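Local structure of integral membrane indolylacetylinositol arabinosyltransferase EmbC (Mycolicibacterium smegmatis, 7BVE) at residues A[236-241]-A[406-411]; A[414-419]-A[463-468]; A[834-839]-A[935-940]; A[866-871]-A[904-909]. The protein probably transfers arabinose units to build the arabinan of the mycobacterial cell wall, working as a membrane-embedded glycosyltransferase that is bound by the drug ethambutol. All blocks are in the same frame, centred on the assembly; numbering follows the deposited sequence.

Contact 1: residues A[236-241]-A[406-411]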
loop_
_atom_site.group_PDB
_atom_site.type_symbol
_atom_site.label_atom_id
_atom_site.label_comp_id
_atom_site.label_asym_id
_atom_site.label_seq_id
_atom_site.Cartn_x
_atom_site.Cartn_y
_atom_site.Cartn_z
ATOM N N VAL A 236 -52.375 -12.132 16.750
ATOM C CA VAL A 236 -53.827 -12.317 16.774
ATOM C C VAL A 236 -54.502 -11.413 15.740
ATOM O O VAL A 236 -55.511 -11.787 15.128
ATOM C CB VAL A 236 -54.364 -12.092 18.201
ATOM C CG1 VAL A 236 -55.867 -12.215 18.266
ATOM C CG2 VAL A 236 -53.761 -13.110 19.135
ATOM N N LEU A 237 -53.921 -10.241 15.475
ATOM C CA LEU A 237 -54.430 -9.417 14.382
ATOM C C LEU A 237 -54.108 -10.025 13.020
ATOM O O LEU A 237 -54.916 -9.932 12.091
ATOM C CB LEU A 237 -53.866 -8.003 14.452
ATOM C CG LEU A 237 -54.257 -7.118 15.622
ATOM C CD1 LEU A 237 -53.594 -5.779 15.449
ATOM C CD2 LEU A 237 -55.744 -6.976 15.692
ATOM N N ASP A 238 -52.926 -10.632 12.873
ATOM C CA ASP A 238 -52.550 -11.181 11.571
ATOM C C ASP A 238 -53.344 -12.425 11.206
ATOM O O ASP A 238 -53.493 -12.725 10.019
ATOM C CB ASP A 238 -51.059 -11.509 11.517
ATOM C CG ASP A 238 -50.200 -10.285 11.345
ATOM O OD1 ASP A 238 -50.693 -9.287 10.782
ATOM O OD2 ASP A 238 -49.022 -10.333 11.748
ATOM N N CYS A 239 -53.853 -13.163 12.185
ATOM C CA CYS A 239 -54.636 -14.352 11.853
ATOM C C CYS A 239 -56.111 -14.051 11.605
ATOM O O CYS A 239 -56.934 -14.959 11.748
ATOM C CB CYS A 239 -54.516 -15.407 12.956
ATOM S SG CYS A 239 -55.316 -14.988 14.525
ATOM N N ALA A 240 -56.459 -12.814 11.241
ATOM C CA ALA A 240 -57.857 -12.457 11.018
ATOM C C ALA A 240 -58.406 -13.143 9.775
ATOM O O ALA A 240 -59.520 -13.678 9.791
ATOM C CB ALA A 240 -57.998 -10.940 10.906
ATOM N N ASP A 241 -57.643 -13.127 8.683
ATOM C CA ASP A 241 -57.986 -13.924 7.513
ATOM C C ASP A 241 -57.888 -15.407 7.846
ATOM O O ASP A 241 -56.918 -15.848 8.464
ATOM C CB ASP A 241 -57.068 -13.562 6.350
ATOM C CG ASP A 241 -55.612 -13.527 6.749
ATOM O OD1 ASP A 241 -55.321 -13.574 7.955
ATOM O OD2 ASP A 241 -54.746 -13.463 5.858
ATOM N N SER A 406 -48.396 -12.273 3.403
ATOM C CA SER A 406 -48.961 -10.946 3.680
ATOM C C SER A 406 -49.314 -10.780 5.160
ATOM O O SER A 406 -50.464 -10.563 5.535
ATOM C CB SER A 406 -50.165 -10.652 2.779
ATOM O OG SER A 406 -50.690 -9.365 3.036
ATOM N N ARG A 407 -48.286 -10.886 6.000
ATOM C CA ARG A 407 -48.416 -10.812 7.447
ATOM C C ARG A 407 -47.262 -9.999 8.009
ATOM O O ARG A 407 -46.188 -9.939 7.413
ATOM C CB ARG A 407 -48.444 -12.206 8.070
ATOM C CG ARG A 407 -49.744 -12.942 7.854
ATOM C CD ARG A 407 -49.705 -14.351 8.382
ATOM N NE ARG A 407 -51.023 -14.963 8.309
ATOM C CZ ARG A 407 -51.281 -16.222 8.631
ATOM N NH1 ARG A 407 -50.305 -17.019 9.032
ATOM N NH2 ARG A 407 -52.518 -16.685 8.543
ATOM N N LEU A 408 -47.488 -9.378 9.165
ATOM C CA LEU A 408 -46.541 -8.423 9.732
ATOM C C LEU A 408 -45.653 -8.992 10.824
ATOM O O LEU A 408 -44.606 -8.401 11.119
ATOM C CB LEU A 408 -47.281 -7.218 10.305
ATOM C CG LEU A 408 -47.866 -6.242 9.306
ATOM C CD1 LEU A 408 -48.705 -5.251 10.034
ATOM C CD2 LEU A 408 -46.727 -5.543 8.641
ATOM N N LEU A 409 -46.052 -10.098 11.448
ATOM C CA LEU A 409 -45.235 -10.674 12.513
ATOM C C LEU A 409 -43.860 -11.171 12.059
ATOM O O LEU A 409 -42.892 -10.910 12.793
ATOM C CB LEU A 409 -46.021 -11.777 13.235
ATOM C CG LEU A 409 -45.306 -12.460 14.401
ATOM C CD1 LEU A 409 -45.049 -11.491 15.522
ATOM C CD2 LEU A 409 -46.105 -13.621 14.894
ATOM N N PRO A 410 -43.672 -11.855 10.913
ATOM C CA PRO A 410 -42.289 -12.131 10.494
ATOM C C PRO A 410 -41.489 -10.896 10.115
ATOM O O PRO A 410 -40.261 -10.917 10.237
ATOM C CB PRO A 410 -42.463 -13.091 9.313
ATOM C CG PRO A 410 -43.814 -12.928 8.878
ATOM C CD PRO A 410 -44.603 -12.643 10.081
ATOM N N VAL A 411 -42.136 -9.799 9.733
ATOM C CA VAL A 411 -41.406 -8.557 9.508
ATOM C C VAL A 411 -40.923 -7.969 10.836
ATOM O O VAL A 411 -39.794 -7.467 10.938
ATOM C CB VAL A 411 -42.288 -7.573 8.720
ATOM C CG1 VAL A 411 -41.587 -6.258 8.513
ATOM C CG2 VAL A 411 -42.669 -8.173 7.385
#
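Asp238 OD2 receives two successive backbone N-H groups, those of Leu409 and Leu408. The bond from Leu409 N measures 3.0 Å to Asp238 OD2 and arrives nearly end-on to the carboxylate C-O bond. Leu408 N, 3.2 Å from Asp238 OD2, instead comes down from well above the carboxylate plane. Both donors lie on the same face of that plane, and both hydrogen bonds are bent, with N-H...O angles of 136° and 139°. Asp238 CG sits beside its own backbone N (chi1 -77°), a setting that sends the acid across to the other segment. A buried carboxylate is thereby supplied with backbone donors near the beginning of helix 409-422, where the helix dipole would probably favour its negative charge.

Arg407 lies alongside. Its CG rests 4.1 Å from Asp238 CB, and the extended chain carries the guanidinium past the helix end toward Asp241. Asp241 OD1 stands at the guanidinium edge, 4.2 Å from Arg407 NH2, a separation beyond a salt bridge, at which the opposite charges probably still attract. The Arg407 side chain also comes about 4 Å from the bound phosphopantetheine, whose pocket includes His235.

Here Leu409 packs on Leu231 and His235, and Leu408 on Leu442 and Ile445, so the end of helix 214-238, packed on helix 14-32 through Leu237 and Ala15, meets the start of helix 409-422 beside helix 440-449.

Contact 2: residues A[414-419]-A[463-468]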
loop_
_atom_site.group_PDB
_atom_site.type_symbol
_atom_site.label_atom_id
_atom_site.label_comp_id
_atom_site.label_asym_id
_atom_site.label_seq_id
_atom_site.Cartn_x
_atom_site.Cartn_y
_atom_site.Cartn_z
ATOM N N ALA A 414 -38.046 -10.028 11.925
ATOM C CA ALA A 414 -36.865 -9.641 11.164
ATOM C C ALA A 414 -36.248 -8.356 11.689
ATOM O O ALA A 414 -35.025 -8.199 11.661
ATOM C CB ALA A 414 -37.226 -9.485 9.697
ATOM N N ILE A 415 -37.075 -7.426 12.174
ATOM C CA ILE A 415 -36.550 -6.210 12.802
ATOM C C ILE A 415 -35.796 -6.544 14.087
ATOM O O ILE A 415 -34.713 -5.998 14.345
ATOM C CB ILE A 415 -37.686 -5.198 13.047
ATOM C CG1 ILE A 415 -38.215 -4.664 11.724
ATOM C CG2 ILE A 415 -37.234 -4.032 13.884
ATOM C CD1 ILE A 415 -39.449 -3.842 11.876
ATOM N N ILE A 416 -36.331 -7.476 14.883
ATOM C CA ILE A 416 -35.652 -7.905 16.112
ATOM C C ILE A 416 -34.313 -8.575 15.801
ATOM O O ILE A 416 -33.290 -8.257 16.417
ATOM C CB ILE A 416 -36.565 -8.830 16.936
ATOM C CG1 ILE A 416 -37.749 -8.052 17.488
ATOM C CG2 ILE A 416 -35.812 -9.487 18.068
ATOM C CD1 ILE A 416 -38.778 -8.923 18.135
ATOM N N ILE A 417 -34.291 -9.473 14.814
ATOM C CA ILE A 417 -33.059 -10.187 14.466
ATOM C C ILE A 417 -32.028 -9.240 13.853
ATOM O O ILE A 417 -30.829 -9.337 14.144
ATOM C CB ILE A 417 -33.381 -11.370 13.531
ATOM C CG1 ILE A 417 -34.228 -12.403 14.257
ATOM C CG2 ILE A 417 -32.133 -12.056 13.040
ATOM C CD1 ILE A 417 -34.766 -13.468 13.354
ATOM N N GLY A 418 -32.475 -8.282 13.039
ATOM C CA GLY A 418 -31.543 -7.341 12.438
ATOM C C GLY A 418 -30.944 -6.378 13.443
ATOM O O GLY A 418 -29.752 -6.068 13.382
ATOM N N ALA A 419 -31.750 -5.914 14.400
ATOM C CA ALA A 419 -31.219 -5.065 15.458
ATOM C C ALA A 419 -30.341 -5.863 16.408
ATOM O O ALA A 419 -29.444 -5.314 17.050
ATOM C CB ALA A 419 -32.361 -4.397 16.216
ATOM N N ALA A 463 -42.619 -0.459 16.517
ATOM C CA ALA A 463 -41.733 0.383 17.316
ATOM C C ALA A 463 -41.230 -0.348 18.554
ATOM O O ALA A 463 -40.058 -0.206 18.927
ATOM C CB ALA A 463 -42.450 1.669 17.710
ATOM N N ALA A 464 -42.093 -1.148 19.192
ATOM C CA ALA A 464 -41.666 -1.918 20.361
ATOM C C ALA A 464 -40.616 -2.965 19.994
ATOM O O ALA A 464 -39.609 -3.131 20.700
ATOM C CB ALA A 464 -42.873 -2.579 21.019
ATOM N N ALA A 465 -40.825 -3.667 18.877
ATOM C CA ALA A 465 -39.845 -4.636 18.407
ATOM C C ALA A 465 -38.557 -3.967 17.962
ATOM O O ALA A 465 -37.481 -4.557 18.084
ATOM C CB ALA A 465 -40.432 -5.454 17.261
ATOM N N GLY A 466 -38.639 -2.739 17.452
ATOM C CA GLY A 466 -37.428 -2.028 17.084
ATOM C C GLY A 466 -36.619 -1.571 18.283
ATOM O O GLY A 466 -35.387 -1.540 18.229
ATOM N N THR A 467 -37.287 -1.211 19.377
ATOM C CA THR A 467 -36.579 -0.692 20.541
ATOM C C THR A 467 -36.335 -1.723 21.637
ATOM O O THR A 467 -35.844 -1.347 22.702
ATOM C CB THR A 467 -37.331 0.492 21.147
ATOM O OG1 THR A 467 -38.603 0.051 21.631
ATOM C CG2 THR A 467 -37.529 1.587 20.118
ATOM N N VAL A 468 -36.672 -2.997 21.426
ATOM C CA VAL A 468 -36.400 -4.019 22.438
ATOM C C VAL A 468 -34.904 -4.264 22.688
ATOM O O VAL A 468 -34.541 -4.804 23.735
ATOM C CB VAL A 468 -37.118 -5.336 22.043
ATOM C CG1 VAL A 468 -36.393 -6.048 20.923
ATOM C CG2 VAL A 468 -37.348 -6.250 23.238
#
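Ile416 and Ala465 carry the closest apolar side-chain contact between the two helices. Ile416 CG1 lies 3.7 Å from Ala465 CB, and its CD1 continues over the same methyl, with Ile416 CD1 3.9 Å from Ala465 CB. Ile416 CG1 also meets Val468 CG1 at 4.2 Å, so one methylene touches both the alanine and the valine.

Side chain against main chain makes up the rest. Ile416 CG1 sits 3.6 Å from Ala465 O, while Ile415 CG2 touches Gly466 CA at 3.8 Å. The two isoleucines share one conformation, CG1 beside the backbone N (chi1 -68° in both), yet they use different branches, because consecutive helical positions present different flanks to the partner. No hydrogen bond crosses the contact.

Leu231 of helix 214-238 covers both Ile416 and Ala465. The axes of segments 414-419 and 463-467 approach to 8.4 Å at 19°, nearly parallel, with small residues on the 463-467 side letting the backbones come close. Such packing without hydrogen bonds, of aliphatic side chains on a small-residue helix face, is characteristic of a multi-helix membrane domain, here one of the GT-C type.

Contact 3: residues A[834-839]-A[935-940]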
loop_
_atom_site.group_PDB
_atom_site.type_symbol
_atom_site.label_atom_id
_atom_site.label_comp_id
_atom_site.label_asym_id
_atom_site.label_seq_id
_atom_site.Cartn_x
_atom_site.Cartn_y
_atom_site.Cartn_z
ATOM N N GLY A 834 35.670 -14.987 23.258
ATOM C CA GLY A 834 35.106 -14.062 22.293
ATOM C C GLY A 834 36.010 -13.906 21.093
ATOM O O GLY A 834 37.108 -14.466 21.036
ATOM N N SER A 835 35.517 -13.141 20.118
ATOM C CA SER A 835 36.264 -12.899 18.890
ATOM C C SER A 835 36.112 -11.469 18.392
ATOM O O SER A 835 36.118 -11.233 17.180
ATOM C CB SER A 835 35.841 -13.860 17.788
ATOM O OG SER A 835 36.507 -13.550 16.585
ATOM N N TRP A 836 35.967 -10.508 19.295
ATOM C CA TRP A 836 35.775 -9.113 18.928
ATOM C C TRP A 836 36.924 -8.271 19.461
ATOM O O TRP A 836 37.454 -8.545 20.543
ATOM C CB TRP A 836 34.462 -8.575 19.484
ATOM C CG TRP A 836 34.172 -7.178 19.078
ATOM C CD1 TRP A 836 33.736 -6.752 17.860
ATOM C CD2 TRP A 836 34.360 -6.006 19.871
ATOM N NE1 TRP A 836 33.598 -5.385 17.861
ATOM C CE2 TRP A 836 33.982 -4.904 19.083
ATOM C CE3 TRP A 836 34.795 -5.782 21.180
ATOM C CZ2 TRP A 836 34.023 -3.597 19.562
ATOM C CZ3 TRP A 836 34.834 -4.486 21.653
ATOM C CH2 TRP A 836 34.452 -3.410 20.846
ATOM N N ARG A 837 37.299 -7.239 18.700
ATOM C CA ARG A 837 38.329 -6.287 19.094
ATOM C C ARG A 837 38.122 -4.976 18.349
ATOM O O ARG A 837 37.482 -4.945 17.293
ATOM C CB ARG A 837 39.721 -6.846 18.817
ATOM C CG ARG A 837 40.025 -7.014 17.355
ATOM C CD ARG A 837 41.338 -7.726 17.170
ATOM N NE ARG A 837 41.249 -9.106 17.632
ATOM C CZ ARG A 837 40.836 -10.113 16.870
ATOM N NH1 ARG A 837 40.473 -9.888 15.614
ATOM N NH2 ARG A 837 40.777 -11.342 17.362
ATOM N N SER A 838 38.658 -3.894 18.904
ATOM C CA SER A 838 38.416 -2.558 18.370
ATOM C C SER A 838 39.555 -2.035 17.505
ATOM O O SER A 838 39.580 -0.836 17.205
ATOM C CB SER A 838 38.152 -1.574 19.516
ATOM O OG SER A 838 37.933 -0.265 19.020
ATOM N N GLY A 839 40.490 -2.886 17.095
ATOM C CA GLY A 839 41.573 -2.450 16.236
ATOM C C GLY A 839 41.557 -3.127 14.882
ATOM O O GLY A 839 40.503 -3.236 14.247
ATOM N N GLN A 935 32.912 -5.861 12.453
ATOM C CA GLN A 935 31.498 -6.099 12.853
ATOM C C GLN A 935 31.242 -7.603 13.015
ATOM O O GLN A 935 30.612 -7.979 14.022
ATOM C CB GLN A 935 30.539 -5.479 11.834
ATOM C CG GLN A 935 30.876 -5.803 10.385
ATOM C CD GLN A 935 31.876 -4.838 9.798
ATOM O OE1 GLN A 935 32.522 -4.073 10.510
ATOM N NE2 GLN A 935 32.008 -4.866 8.482
ATOM N N HIS A 936 31.740 -8.430 12.091
ATOM C CA HIS A 936 31.536 -9.898 12.219
ATOM C C HIS A 936 32.334 -10.401 13.428
ATOM O O HIS A 936 33.488 -9.959 13.592
ATOM C CB HIS A 936 31.918 -10.619 10.919
ATOM C CG HIS A 936 31.313 -11.977 10.794
ATOM N ND1 HIS A 936 30.122 -12.197 10.130
ATOM C CD2 HIS A 936 31.720 -13.181 11.252
ATOM C CE1 HIS A 936 29.825 -13.481 10.177
ATOM N NE2 HIS A 936 30.790 -14.106 10.860
ATOM N N TRP A 937 31.736 -11.253 14.259
ATOM C CA TRP A 937 32.415 -11.839 15.444
ATOM C C TRP A 937 31.714 -13.114 15.934
ATOM O O TRP A 937 30.884 -13.611 15.228
ATOM C CB TRP A 937 32.553 -10.792 16.534
ATOM C CG TRP A 937 31.300 -10.055 16.847
ATOM C CD1 TRP A 937 30.592 -9.197 16.066
ATOM C CD2 TRP A 937 30.640 -10.102 18.108
ATOM N NE1 TRP A 937 29.523 -8.714 16.758
ATOM C CE2 TRP A 937 29.525 -9.263 18.012
ATOM C CE3 TRP A 937 30.887 -10.800 19.287
ATOM C CZ2 TRP A 937 28.650 -9.104 19.073
ATOM C CZ3 TRP A 937 30.032 -10.628 20.335
ATOM C CH2 TRP A 937 28.936 -9.791 20.222
ATOM N N ILE A 938 32.118 -13.637 17.083
ATOM C CA ILE A 938 31.585 -14.885 17.672
ATOM C C ILE A 938 31.878 -14.832 19.165
ATOM O O ILE A 938 32.970 -14.526 19.450
ATOM C CB ILE A 938 32.433 -16.006 17.070
ATOM C CG1 ILE A 938 31.840 -16.611 15.803
ATOM C CG2 ILE A 938 32.754 -17.075 18.087
ATOM C CD1 ILE A 938 32.614 -17.790 15.292
ATOM N N ALA A 939 30.978 -15.231 20.064
ATOM C CA ALA A 939 31.226 -15.336 21.531
ATOM C C ALA A 939 30.905 -16.769 21.970
ATOM O O ALA A 939 30.158 -17.379 21.261
ATOM C CB ALA A 939 30.395 -14.339 22.271
ATOM N N LEU A 940 31.495 -17.321 23.032
ATOM C CA LEU A 940 31.178 -18.760 23.258
ATOM C C LEU A 940 31.236 -19.151 24.736
ATOM O O LEU A 940 32.110 -18.636 25.459
ATOM C CB LEU A 940 32.170 -19.597 22.443
ATOM C CG LEU A 940 31.956 -21.110 22.498
ATOM C CD1 LEU A 940 30.560 -21.477 22.021
ATOM C CD2 LEU A 940 33.009 -21.835 21.673
#
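Two tryptophans, Trp836 and Trp937, form an edge-to-face pair in the C-terminal domain, where the loop that follows strand 833-834 runs beside residues 935-940. The five-membered rings are 5.2 Å apart between centroids, with their planes at 61°, although the precise setting of the Trp937 indole is uncertain at this resolution. Trp836 presents its edge: CD1 stands over one face of the Trp937 ring, displaced toward the rim. Trp836 CG is anti to the backbone N (chi1 -177°), which lays its indole on the same side as that of Trp937, and the two stems meet at 4.2 Å between Trp836 CB and Trp937 CB. Pro772 from a neighbouring loop packs on both tryptophan side chains.

Beyond the rings, the chains pack through carbonyls. Ile938 O faces Ser835 CB at 3.4 Å, and Ser835 O approaches Trp937 CB at 3.6 Å. For backbone hydrogen bonding Gly834 turns to Gly767. The Ser835 side chain lies about 5 Å from the bound calcium ion.

With no hydrogen bond across the contact, its cohesion probably rests on aromatic and van der Waals packing, which joins the loop after strand 833-834 to the segment leading into strand 939-940, near the calcium ion.

Contact 4: residues A[866-871]-A[904-909]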
loop_
_atom_site.group_PDB
_atom_site.type_symbol
_atom_site.label_atom_id
_atom_site.label_comp_id
_atom_site.label_asym_id
_atom_site.label_seq_id
_atom_site.Cartn_x
_atom_site.Cartn_y
_atom_site.Cartn_z
ATOM N N SER A 866 25.744 -21.724 24.277
ATOM C CA SER A 866 25.220 -20.377 24.111
ATOM C C SER A 866 26.223 -19.544 23.328
ATOM O O SER A 866 27.433 -19.699 23.497
ATOM C CB SER A 866 24.948 -19.727 25.461
ATOM O OG SER A 866 23.997 -20.462 26.198
ATOM N N ALA A 867 25.724 -18.655 22.480
ATOM C CA ALA A 867 26.619 -17.924 21.602
ATOM C C ALA A 867 26.025 -16.572 21.250
ATOM O O ALA A 867 24.810 -16.425 21.130
ATOM C CB ALA A 867 26.901 -18.718 20.333
ATOM N N ALA A 868 26.902 -15.588 21.075
ATOM C CA ALA A 868 26.532 -14.250 20.649
ATOM C C ALA A 868 27.244 -13.905 19.347
ATOM O O ALA A 868 28.089 -14.651 18.852
ATOM C CB ALA A 868 26.869 -13.214 21.725
ATOM N N GLY A 869 26.879 -12.762 18.783
ATOM C CA GLY A 869 27.564 -12.267 17.610
ATOM C C GLY A 869 27.030 -12.799 16.303
ATOM O O GLY A 869 26.377 -13.842 16.273
ATOM N N ARG A 870 27.310 -12.088 15.216
ATOM C CA ARG A 870 26.838 -12.466 13.892
ATOM C C ARG A 870 27.852 -13.388 13.231
ATOM O O ARG A 870 29.025 -13.030 13.104
ATOM C CB ARG A 870 26.615 -11.215 13.051
ATOM C CG ARG A 870 26.073 -11.461 11.660
ATOM C CD ARG A 870 25.852 -10.136 10.948
ATOM N NE ARG A 870 25.376 -10.295 9.577
ATOM C CZ ARG A 870 25.125 -9.283 8.753
ATOM N NH1 ARG A 870 25.307 -8.036 9.158
ATOM N NH2 ARG A 870 24.693 -9.517 7.522
ATOM N N PHE A 871 27.404 -14.570 12.809
ATOM C CA PHE A 871 28.277 -15.529 12.143
ATOM C C PHE A 871 27.438 -16.452 11.266
ATOM O O PHE A 871 26.208 -16.384 11.253
ATOM C CB PHE A 871 29.134 -16.300 13.155
ATOM C CG PHE A 871 28.353 -17.084 14.175
ATOM C CD1 PHE A 871 27.961 -16.502 15.368
ATOM C CD2 PHE A 871 28.066 -18.421 13.970
ATOM C CE1 PHE A 871 27.262 -17.225 16.316
ATOM C CE2 PHE A 871 27.368 -19.146 14.908
ATOM C CZ PHE A 871 26.967 -18.545 16.084
ATOM N N PRO A 904 22.774 -9.773 16.898
ATOM C CA PRO A 904 23.855 -10.566 17.425
ATOM C C PRO A 904 23.729 -11.009 18.860
ATOM O O PRO A 904 24.737 -11.448 19.400
ATOM C CB PRO A 904 24.971 -9.588 17.373
ATOM C CG PRO A 904 24.336 -8.268 17.701
ATOM C CD PRO A 904 22.890 -8.369 17.310
ATOM N N ALA A 905 22.560 -10.937 19.471
ATOM C CA ALA A 905 22.427 -11.236 20.879
ATOM C C ALA A 905 22.552 -12.625 21.354
ATOM O O ALA A 905 22.345 -13.560 20.603
ATOM C CB ALA A 905 21.157 -10.664 21.367
ATOM N N TRP A 906 22.889 -12.783 22.624
ATOM C CA TRP A 906 23.008 -14.180 23.099
ATOM C C TRP A 906 21.820 -15.047 22.686
ATOM O O TRP A 906 20.713 -14.602 22.755
ATOM C CB TRP A 906 23.179 -14.205 24.608
ATOM C CG TRP A 906 24.421 -13.581 25.147
ATOM C CD1 TRP A 906 24.557 -12.310 25.602
ATOM C CD2 TRP A 906 25.687 -14.214 25.366
ATOM N NE1 TRP A 906 25.817 -12.107 26.080
ATOM C CE2 TRP A 906 26.533 -13.254 25.937
ATOM C CE3 TRP A 906 26.191 -15.492 25.137
ATOM C CZ2 TRP A 906 27.844 -13.535 26.282
ATOM C CZ3 TRP A 906 27.490 -15.770 25.464
ATOM C CH2 TRP A 906 28.305 -14.797 26.017
ATOM N N ARG A 907 22.117 -16.276 22.277
ATOM C CA ARG A 907 21.115 -17.243 21.863
ATOM C C ARG A 907 21.626 -18.642 22.188
ATOM O O ARG A 907 22.757 -18.809 22.648
ATOM C CB ARG A 907 20.829 -17.117 20.366
ATOM C CG ARG A 907 22.061 -16.846 19.519
ATOM C CD ARG A 907 21.682 -16.284 18.158
ATOM N NE ARG A 907 22.856 -15.996 17.339
ATOM C CZ ARG A 907 22.832 -15.869 16.016
ATOM N NH1 ARG A 907 23.949 -15.607 15.353
ATOM N NH2 ARG A 907 21.690 -16.005 15.357
ATOM N N ASN A 908 20.793 -19.646 21.950
ATOM C CA ASN A 908 21.161 -21.027 22.221
ATOM C C ASN A 908 21.365 -21.758 20.906
ATOM O O ASN A 908 20.482 -21.751 20.046
ATOM C CB ASN A 908 20.089 -21.733 23.044
ATOM C CG ASN A 908 20.090 -21.314 24.495
ATOM O OD1 ASN A 908 21.122 -21.304 25.152
ATOM N ND2 ASN A 908 18.926 -20.944 24.998
ATOM N N LEU A 909 22.531 -22.371 20.751
ATOM C CA LEU A 909 22.825 -23.238 19.622
ATOM C C LEU A 909 22.588 -24.670 20.067
ATOM O O LEU A 909 23.035 -25.063 21.144
ATOM C CB LEU A 909 24.271 -23.070 19.162
ATOM C CG LEU A 909 24.791 -21.711 18.711
ATOM C CD1 LEU A 909 26.260 -21.833 18.400
ATOM C CD2 LEU A 909 24.045 -21.216 17.519
#
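Arg907 and Phe871 approach each other from opposite directions, the guanidinium meeting the ring obliquely with the planes 68° apart and Arg907 NH1 3.8 Å from Phe871 CE1. Arg907 CG is turned between the backbone N and the carbonyl carbon (chi1 39°), and from there the extended chain runs back across the other segment. At its end Arg907 NH1 donates to Gly869 O at 3.1 Å along a bent path, the carbonyl lying out of the guanidinium plane. A weak, long ion pair with Asp899 gives the same group a further partner.

Leu909 reaches into this side as well. Its CD1 rests 3.7 Å from Ala867 CB and lies at the edge of the Phe871 ring. Trp906 projects to the side where Ala868 lies, offering its face: Ala868 CB sits over the indole, 4.2 Å from the centroid of the five-membered ring and only 19° off the normal, a clear CH-pi contact.

Ser866 and Asn908 share the face away from Ala867 and Arg907. Ser866 OG donates to Asn908 OD1 at 3.2 Å, and that oxygen also receives a weak bond from Arg944.

The backbones between are joined by the hydrogen-bonded pair Ala867-Arg907, with Ala867 N 3.0 Å from Arg907 O and Arg907 N 2.9 Å from Ala867 O. Ser866 and Asn908 form the neighbouring non-hydrogen-bonded pair. Antiparallel pairing of strands 862-867 and 907-912, with Ala867, Leu909 and Phe871 packed beside Arg907, is consistent with the beta-sandwich of a galactose-binding-like domain.

Contacts 1 and 2 share helix 409-422 in the membrane part, their centres about 16 Å apart. Contacts 3 and 4 belong to the C-terminal domain, with contact 3 centred about 85 Å from contact 1. Contacts 3 and 4 touch directly: Ala939 N lies 3.2 Å from Ala868 O, a probable hydrogen bond, and Trp937 packs on Gly869. Both are buried, whereas contact 1 is partly buried and contact 2 lies at the surface. Chemistry follows place. A carboxylate gripping backbone N-H groups marks the helix junction, aliphatic packing without hydrogen bonds joins helices 409-422 and 456-467, aromatic packing holds the loop, and backbone pairing reinforced by side-chain bonds joins the strands.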